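Local atomic coordinates of anthranilate-CoA ligase (Stigmatella aurantiaca, PDB entry 4WV3), a protein that belongs to the ANL superfamily of AMP-binding enzymes, with a large N-terminal part and a smaller C-terminal domain that meet around a bound ligand. Residues Pro500-Ala503 with Thr504-Gln508; Val247-Asn250 with Val251-Ile255. One frame throughout, in Å; residues are numbered along the deposited sequence.

Contact 1: Pro500-Ala503 with Thr504-Gln508; sequences PKTA and TGKIQ. With 3UK (5'-O-[(S)-[(2-aminobenzoyl)oxy](hydroxy)phosphoryl]adenosine), chain C.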
ATOM      1  N   PRO A 500       2.091 -13.732  10.583  1.00 20.99           N
ATOM      2  CA  PRO A 500       2.146 -12.336  11.031  1.00 19.93           C
ATOM      3  C   PRO A 500       2.045 -11.374   9.851  1.00 19.69           C
ATOM      4  O   PRO A 500       2.922 -11.358   8.986  1.00 16.02           O
ATOM      5  CB  PRO A 500       3.524 -12.233  11.692  1.00 11.27           C
ATOM      6  CG  PRO A 500       4.319 -13.352  11.107  1.00 13.89           C
ATOM      7  CD  PRO A 500       3.337 -14.458  10.881  1.00 13.36           C
ATOM      8  N   LYS A 501       0.976 -10.587   9.818  1.00 15.55           N
ATOM      9  CA  LYS A 501       0.748  -9.670   8.709  1.00 20.89           C
ATOM     10  C   LYS A 501       0.601  -8.221   9.160  1.00 21.00           C
ATOM     11  O   LYS A 501       0.100  -7.943  10.250  1.00 15.09           O
ATOM     12  CB  LYS A 501      -0.491 -10.086   7.912  1.00 17.29           C
ATOM     13  CG  LYS A 501      -0.379 -11.436   7.218  1.00 13.32           C
ATOM     14  CD  LYS A 501      -1.487 -11.602   6.187  1.00 23.35           C
ATOM     15  CE  LYS A 501      -1.435 -12.963   5.513  1.00 18.80           C
ATOM     16  NZ  LYS A 501      -1.909 -14.054   6.406  1.00 19.62           N
ATOM     17  N   THR A 502       1.044  -7.303   8.309  1.00 22.78           N
ATOM     18  CA  THR A 502       0.809  -5.881   8.516  1.00 19.16           C
ATOM     19  C   THR A 502      -0.581  -5.538   7.994  1.00 19.64           C
ATOM     20  O   THR A 502      -1.270  -6.394   7.440  1.00 19.62           O
ATOM     21  CB  THR A 502       1.837  -5.023   7.761  1.00 22.90           C
ATOM     22  OG1 THR A 502       1.673  -5.213   6.350  1.00 25.70           O
ATOM     23  CG2 THR A 502       3.251  -5.407   8.160  1.00 19.72           C
ATOM     24  N   ALA A 503      -0.989  -4.286   8.162  1.00 20.17           N
ATOM     25  CA  ALA A 503      -2.285  -3.844   7.661  1.00 16.23           C
ATOM     26  C   ALA A 503      -2.182  -3.414   6.201  1.00 18.35           C
ATOM     27  O   ALA A 503      -3.131  -2.878   5.632  1.00 17.51           O
ATOM     28  CB  ALA A 503      -2.829  -2.712   8.514  1.00 16.49           C
ATOM     29  N   THR A 504      -1.020  -3.653   5.602  1.00 20.46           N
ATOM     30  CA  THR A 504      -0.785  -3.296   4.210  1.00 15.28           C
ATOM     31  C   THR A 504      -0.641  -4.540   3.337  1.00 17.38           C
ATOM     32  O   THR A 504      -0.193  -4.461   2.194  1.00 16.92           O
ATOM     33  CB  THR A 504       0.466  -2.413   4.060  1.00 17.91           C
ATOM     34  OG1 THR A 504       1.606  -3.100   4.592  1.00 20.63           O
ATOM     35  CG2 THR A 504       0.280  -1.101   4.806  1.00 16.80           C
ATOM     36  N   GLY A 505      -1.022  -5.688   3.889  1.00 18.60           N
ATOM     37  CA  GLY A 505      -1.022  -6.933   3.143  1.00 15.67           C
ATOM     38  C   GLY A 505       0.350  -7.555   2.978  1.00 16.07           C
ATOM     39  O   GLY A 505       0.597  -8.281   2.015  1.00 19.94           O
ATOM     40  N   LYS A 506       1.246  -7.272   3.918  1.00 17.66           N
ATOM     41  CA  LYS A 506       2.589  -7.841   3.887  1.00 14.33           C
ATOM     42  C   LYS A 506       2.725  -8.964   4.905  1.00 17.98           C
ATOM     43  O   LYS A 506       1.910  -9.090   5.817  1.00 18.50           O
ATOM     44  CB  LYS A 506       3.639  -6.767   4.176  1.00 15.76           C
ATOM     45  CG  LYS A 506       3.668  -5.626   3.180  1.00 15.16           C
ATOM     46  CD  LYS A 506       4.753  -4.625   3.540  1.00 15.79           C
ATOM     47  CE  LYS A 506       4.741  -3.434   2.599  1.00 14.71           C
ATOM     48  NZ  LYS A 506       4.981  -3.832   1.186  1.00 17.53           N
ATOM     49  N   ILE A 507       3.762  -9.778   4.745  1.00 17.53           N
ATOM     50  CA  ILE A 507       4.082 -10.807   5.725  1.00 16.57           C
ATOM     51  C   ILE A 507       5.313 -10.398   6.523  1.00 17.33           C
ATOM     52  O   ILE A 507       6.378 -10.152   5.956  1.00 17.33           O
ATOM     53  CB  ILE A 507       4.324 -12.174   5.061  1.00 14.97           C
ATOM     54  CG1 ILE A 507       3.029 -12.700   4.442  1.00 17.95           C
ATOM     55  CG2 ILE A 507       4.865 -13.169   6.075  1.00 15.20           C
ATOM     56  CD1 ILE A 507       3.160 -14.079   3.831  1.00 19.28           C
ATOM     57  N   GLN A 508       5.159 -10.316   7.840  1.00 18.58           N
ATOM     58  CA  GLN A 508       6.252  -9.917   8.718  1.00 19.01           C
ATOM     59  C   GLN A 508       7.225 -11.066   8.948  1.00 19.70           C
ATOM     60  O   GLN A 508       7.193 -11.726   9.987  1.00 21.23           O
ATOM     61  CB  GLN A 508       5.704  -9.408  10.052  1.00 18.29           C
ATOM     62  CG  GLN A 508       4.901  -8.124   9.931  1.00 16.37           C
ATOM     63  CD  GLN A 508       4.199  -7.750  11.220  1.00 29.24           C
ATOM     64  OE1 GLN A 508       3.774  -8.618  11.984  1.00 30.26           O
ATOM     65  NE2 GLN A 508       4.075  -6.451  11.471  1.00 20.84           N
TER
HETATM   66  C10 3UK C 601       7.468  -4.191  -1.359  1.00 15.41           C
HETATM   67  C15 3UK C 601       6.687  -5.141  -3.527  1.00 14.30           C
HETATM   68  C17 3UK C 601       7.328  -6.951  -4.898  1.00 16.80           C
HETATM   69  C21 3UK C 601       8.840  -3.701  -1.730  1.00 16.10           C
HETATM   70  C26 3UK C 601       3.344   0.276  -2.171  1.00 15.05           C
HETATM   71  C28 3UK C 601       2.432  -0.056  -4.381  1.00 16.55           C
HETATM   72  O01 3UK C 601       3.800  -1.367  -0.461  1.00 18.22           O
HETATM   73  C02 3UK C 601       4.070  -0.266  -0.884  1.00 17.11           C
HETATM   74  O03 3UK C 601       4.735   0.672  -0.047  1.00 21.84           O
HETATM   75  P04 3UK C 601       5.371   0.229   1.342  1.00 17.89           P
HETATM   76  O05 3UK C 601       5.985   1.486   2.034  1.00 26.99           O
HETATM   77  O06 3UK C 601       6.541  -0.855   1.153  1.00 11.48           O
HETATM   78  C07 3UK C 601       7.253  -0.921  -0.092  1.00 10.92           C
HETATM   79  C08 3UK C 601       7.932  -2.258  -0.172  1.00  9.51           C
HETATM   80  O09 3UK C 601       6.948  -3.295  -0.385  1.00 16.06           O
HETATM   81  N11 3UK C 601       6.614  -4.215  -2.502  1.00 15.39           N
HETATM   82  C12 3UK C 601       5.593  -3.342  -2.757  1.00 14.80           C
HETATM   83  N13 3UK C 601       5.013  -3.698  -3.937  1.00 14.71           N
HETATM   84  C14 3UK C 601       5.673  -4.809  -4.435  1.00 14.12           C
HETATM   85  N16 3UK C 601       7.495  -6.204  -3.776  1.00 13.53           N
HETATM   86  N18 3UK C 601       6.387  -6.690  -5.796  1.00 19.80           N
HETATM   87  C19 3UK C 601       5.548  -5.657  -5.622  1.00 16.53           C
HETATM   88  N20 3UK C 601       4.543  -5.386  -6.588  1.00 15.28           N
HETATM   89  O22 3UK C 601       9.816  -4.417  -0.997  1.00 13.20           O
HETATM   90  C23 3UK C 601       8.842  -2.303  -1.331  1.00 11.91           C
HETATM   91  O24 3UK C 601      10.171  -1.905  -0.939  1.00 18.26           O
HETATM   92  O25 3UK C 601       4.284  -0.332   2.243  1.00 14.46           O
HETATM   93  C27 3UK C 601       3.084  -0.560  -3.229  1.00 15.38           C
HETATM   94  C29 3UK C 601       2.046   1.325  -4.447  1.00 15.17           C
HETATM   95  C30 3UK C 601       2.308   2.163  -3.390  1.00 15.68           C
HETATM   96  C31 3UK C 601       2.957   1.659  -2.236  1.00 16.48           C
HETATM   97  N32 3UK C 601       3.236   2.550  -1.109  1.00 18.68           N
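Lys506 and Thr502 meet across a tight reversal of the chain, and the lysine can be followed outward from there. Its CB lies 3.3 Å from Thr502 OG1, and CG stays beside the same hydroxyl, a little farther off. The chain runs on extended through CD, away from the loop. CE passes 3.2 Å from O25 on the phosphate of 3UK. A bend at chi4 (-61°) then turns NZ in among three oxygens of the ligand: ribose O09 at 2.6 Å from NZ, carbonyl O01 at 3.2 Å from NZ, and O06 through a weak bond. This lysine, on the loop before helix 509-520, brings the C-terminal domain of this ANL-family protein to 3UK.

A type I turn from Thr502 to Gly505 shapes the loop, and Gly505 takes a positive phi. A chi1 of 65° folds Thr502 OG1 back over its own backbone, where it accepts the N-H of Lys506 and shares a 2.7 Å hydrogen bond with Thr504 OG1. Beyond the turn, Thr502 N donates to Lys506 O, and Gln508 N binds Pro500 O at 2.7 Å; a single backbone bridge joins Lys501 and Ile507. Gln508 lays its CG against Thr502 CG2, 3.6 Å away, while its OE1 faces Pro500 CB. Lys501 NZ makes a salt bridge with Glu441.

Contact 2: Val247-Asn250 with Val251-Ile255; sequences VASN and VLSTI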
ATOM      1  N   VAL A 247     -12.426 -10.384   5.560  1.00 35.56           N
ATOM      2  CA  VAL A 247     -13.561 -11.098   4.985  1.00 33.17           C
ATOM      3  C   VAL A 247     -13.580 -10.937   3.468  1.00 32.75           C
ATOM      4  O   VAL A 247     -14.098  -9.949   2.946  1.00 30.95           O
ATOM      5  CB  VAL A 247     -14.894 -10.603   5.571  1.00 22.57           C
ATOM      6  CG1 VAL A 247     -16.030 -11.511   5.131  1.00 30.53           C
ATOM      7  CG2 VAL A 247     -14.816 -10.547   7.086  1.00 27.01           C
ATOM      8  N   ALA A 248     -13.014 -11.916   2.769  1.00 26.32           N
ATOM      9  CA  ALA A 248     -12.866 -11.844   1.319  1.00 26.40           C
ATOM     10  C   ALA A 248     -14.202 -11.892   0.582  1.00 25.71           C
ATOM     11  O   ALA A 248     -14.323 -11.380  -0.530  1.00 23.88           O
ATOM     12  CB  ALA A 248     -11.946 -12.954   0.825  1.00 21.67           C
ATOM     13  N   SER A 249     -15.201 -12.509   1.205  1.00 28.33           N
ATOM     14  CA  SER A 249     -16.516 -12.643   0.586  1.00 22.55           C
ATOM     15  C   SER A 249     -17.212 -11.292   0.444  1.00 27.07           C
ATOM     16  O   SER A 249     -17.847 -11.017  -0.575  1.00 26.49           O
ATOM     17  CB  SER A 249     -17.393 -13.607   1.388  1.00 24.17           C
ATOM     18  OG  SER A 249     -18.652 -13.786   0.764  1.00 30.99           O
ATOM     19  N   ASN A 250     -17.091 -10.453   1.468  1.00 22.33           N
ATOM     20  CA  ASN A 250     -17.687  -9.122   1.436  1.00 23.55           C
ATOM     21  C   ASN A 250     -17.011  -8.218   0.413  1.00 27.84           C
ATOM     22  O   ASN A 250     -17.636  -7.314  -0.141  1.00 30.76           O
ATOM     23  CB  ASN A 250     -17.644  -8.474   2.819  1.00 25.26           C
ATOM     24  CG  ASN A 250     -18.520  -9.192   3.825  1.00 30.64           C
ATOM     25  OD1 ASN A 250     -19.446  -9.914   3.454  1.00 36.36           O
ATOM     26  ND2 ASN A 250     -18.236  -8.992   5.107  1.00 32.74           N
ATOM     27  N   VAL A 251     -15.728  -8.468   0.171  1.00 23.17           N
ATOM     28  CA  VAL A 251     -14.977  -7.713  -0.822  1.00 22.48           C
ATOM     29  C   VAL A 251     -15.519  -7.996  -2.219  1.00 23.82           C
ATOM     30  O   VAL A 251     -15.731  -7.078  -3.011  1.00 20.39           O
ATOM     31  CB  VAL A 251     -13.478  -8.063  -0.778  1.00 20.30           C
ATOM     32  CG1 VAL A 251     -12.707  -7.232  -1.792  1.00 20.69           C
ATOM     33  CG2 VAL A 251     -12.927  -7.846   0.621  1.00 24.95           C
ATOM     34  N   LEU A 252     -15.753  -9.273  -2.508  1.00 22.67           N
ATOM     35  CA  LEU A 252     -16.269  -9.686  -3.809  1.00 22.66           C
ATOM     36  C   LEU A 252     -17.699  -9.207  -4.022  1.00 25.02           C
ATOM     37  O   LEU A 252     -18.122  -8.969  -5.154  1.00 25.30           O
ATOM     38  CB  LEU A 252     -16.198 -11.206  -3.953  1.00 17.12           C
ATOM     39  CG  LEU A 252     -14.797 -11.814  -3.895  1.00 18.15           C
ATOM     40  CD1 LEU A 252     -14.866 -13.325  -4.023  1.00 21.85           C
ATOM     41  CD2 LEU A 252     -13.910 -11.219  -4.977  1.00 16.50           C
ATOM     42  N   SER A 253     -18.439  -9.067  -2.928  1.00 22.33           N
ATOM     43  CA  SER A 253     -19.818  -8.604  -2.994  1.00 22.90           C
ATOM     44  C   SER A 253     -19.870  -7.107  -3.275  1.00 22.37           C
ATOM     45  O   SER A 253     -20.776  -6.625  -3.956  1.00 25.97           O
ATOM     46  CB  SER A 253     -20.548  -8.922  -1.691  1.00 19.04           C
ATOM     47  OG  SER A 253     -20.365 -10.282  -1.343  1.00 37.85           O
ATOM     48  N   THR A 254     -18.894  -6.379  -2.742  1.00 20.58           N
ATOM     49  CA  THR A 254     -18.767  -4.952  -3.010  1.00 21.45           C
ATOM     50  C   THR A 254     -18.518  -4.736  -4.499  1.00 20.43           C
ATOM     51  O   THR A 254     -19.062  -3.810  -5.104  1.00 25.53           O
ATOM     52  CB  THR A 254     -17.626  -4.325  -2.181  1.00 16.53           C
ATOM     53  OG1 THR A 254     -17.934  -4.432  -0.786  1.00 17.11           O
ATOM     54  CG2 THR A 254     -17.442  -2.858  -2.536  1.00 18.20           C
ATOM     55  N   ILE A 255     -17.705  -5.610  -5.084  1.00 15.73           N
ATOM     56  CA  ILE A 255     -17.448  -5.592  -6.519  1.00 23.42           C
ATOM     57  C   ILE A 255     -18.741  -5.817  -7.302  1.00 22.39           C
ATOM     58  O   ILE A 255     -18.976  -5.183  -8.330  1.00 25.58           O
ATOM     59  CB  ILE A 255     -16.407  -6.662  -6.916  1.00 24.30           C
ATOM     60  CG1 ILE A 255     -15.076  -6.395  -6.208  1.00 19.23           C
ATOM     61  CG2 ILE A 255     -16.210  -6.696  -8.425  1.00 16.69           C
ATOM     62  CD1 ILE A 255     -13.980  -7.375  -6.571  1.00 17.02           C
TER
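Ser253 meets Ser249, and Thr254 meets Asn250, through hydroxyls turned back along the first turns of helix 248-258, each to the carbonyl four residues earlier, a classic way for serine and threonine to satisfy themselves on a helix. Val247 holds the N-cap position. A chi1 of -50° in Ser253 and -63° in Thr254 swings each hydroxyl back toward the preceding turn, to the same carbonyl that the N-H of its own residue reaches. Ser253 OG donates to Ser249 O at 2.7 Å, and Ser253 N binds the same oxygen from the opposite face of the carbonyl plane. One residue on, Asn250 O is gripped in the same two-sided manner by the hydroxyl and the N-H of Thr254.

The apolar side chains leave the helix in other directions. Val251 puts CG2 3.3 Å from Val247 O, with its CB close to Ala248 O; beyond the helix it packs on Phe213 and Phe263, from strands 211-214 and 262-265 of the mixed sheet, where Ile255 joins it. Leu252 instead bears on Phe279 and His282, its CG resting 3.4 Å from Ala248 O. That carbonyl also takes the helical bond from Leu252 N and a weak one from Val251 N. Thr254, buried, touches Phe213 and Phe241 while its hydroxyl stays turned to the backbone, OG1 lying 3.0 Å from Asn250 O.

Both contacts are short-range, yet they organise the chain in different ways: contact 1 folds a loop back on itself, whereas contact 2 runs along the first turns of helix 248-258. Their centres are 20 Å apart and their nearest atoms about 11 Å, so they do not touch. Contact 2 belongs to the AMP-binding part of the chain, its helix packed against two neighbouring parallel strands, 211-214 and 262-265; contact 1 belongs to the C-terminal domain. Of the two, contact 1 contributes to the 3UK pocket, through Lys506. The ligand is also hydrogen-bonded to Thr221, Asp315, Thr320 and Asp397, while Ser294 and Glu295 bind the backbone of 504-508.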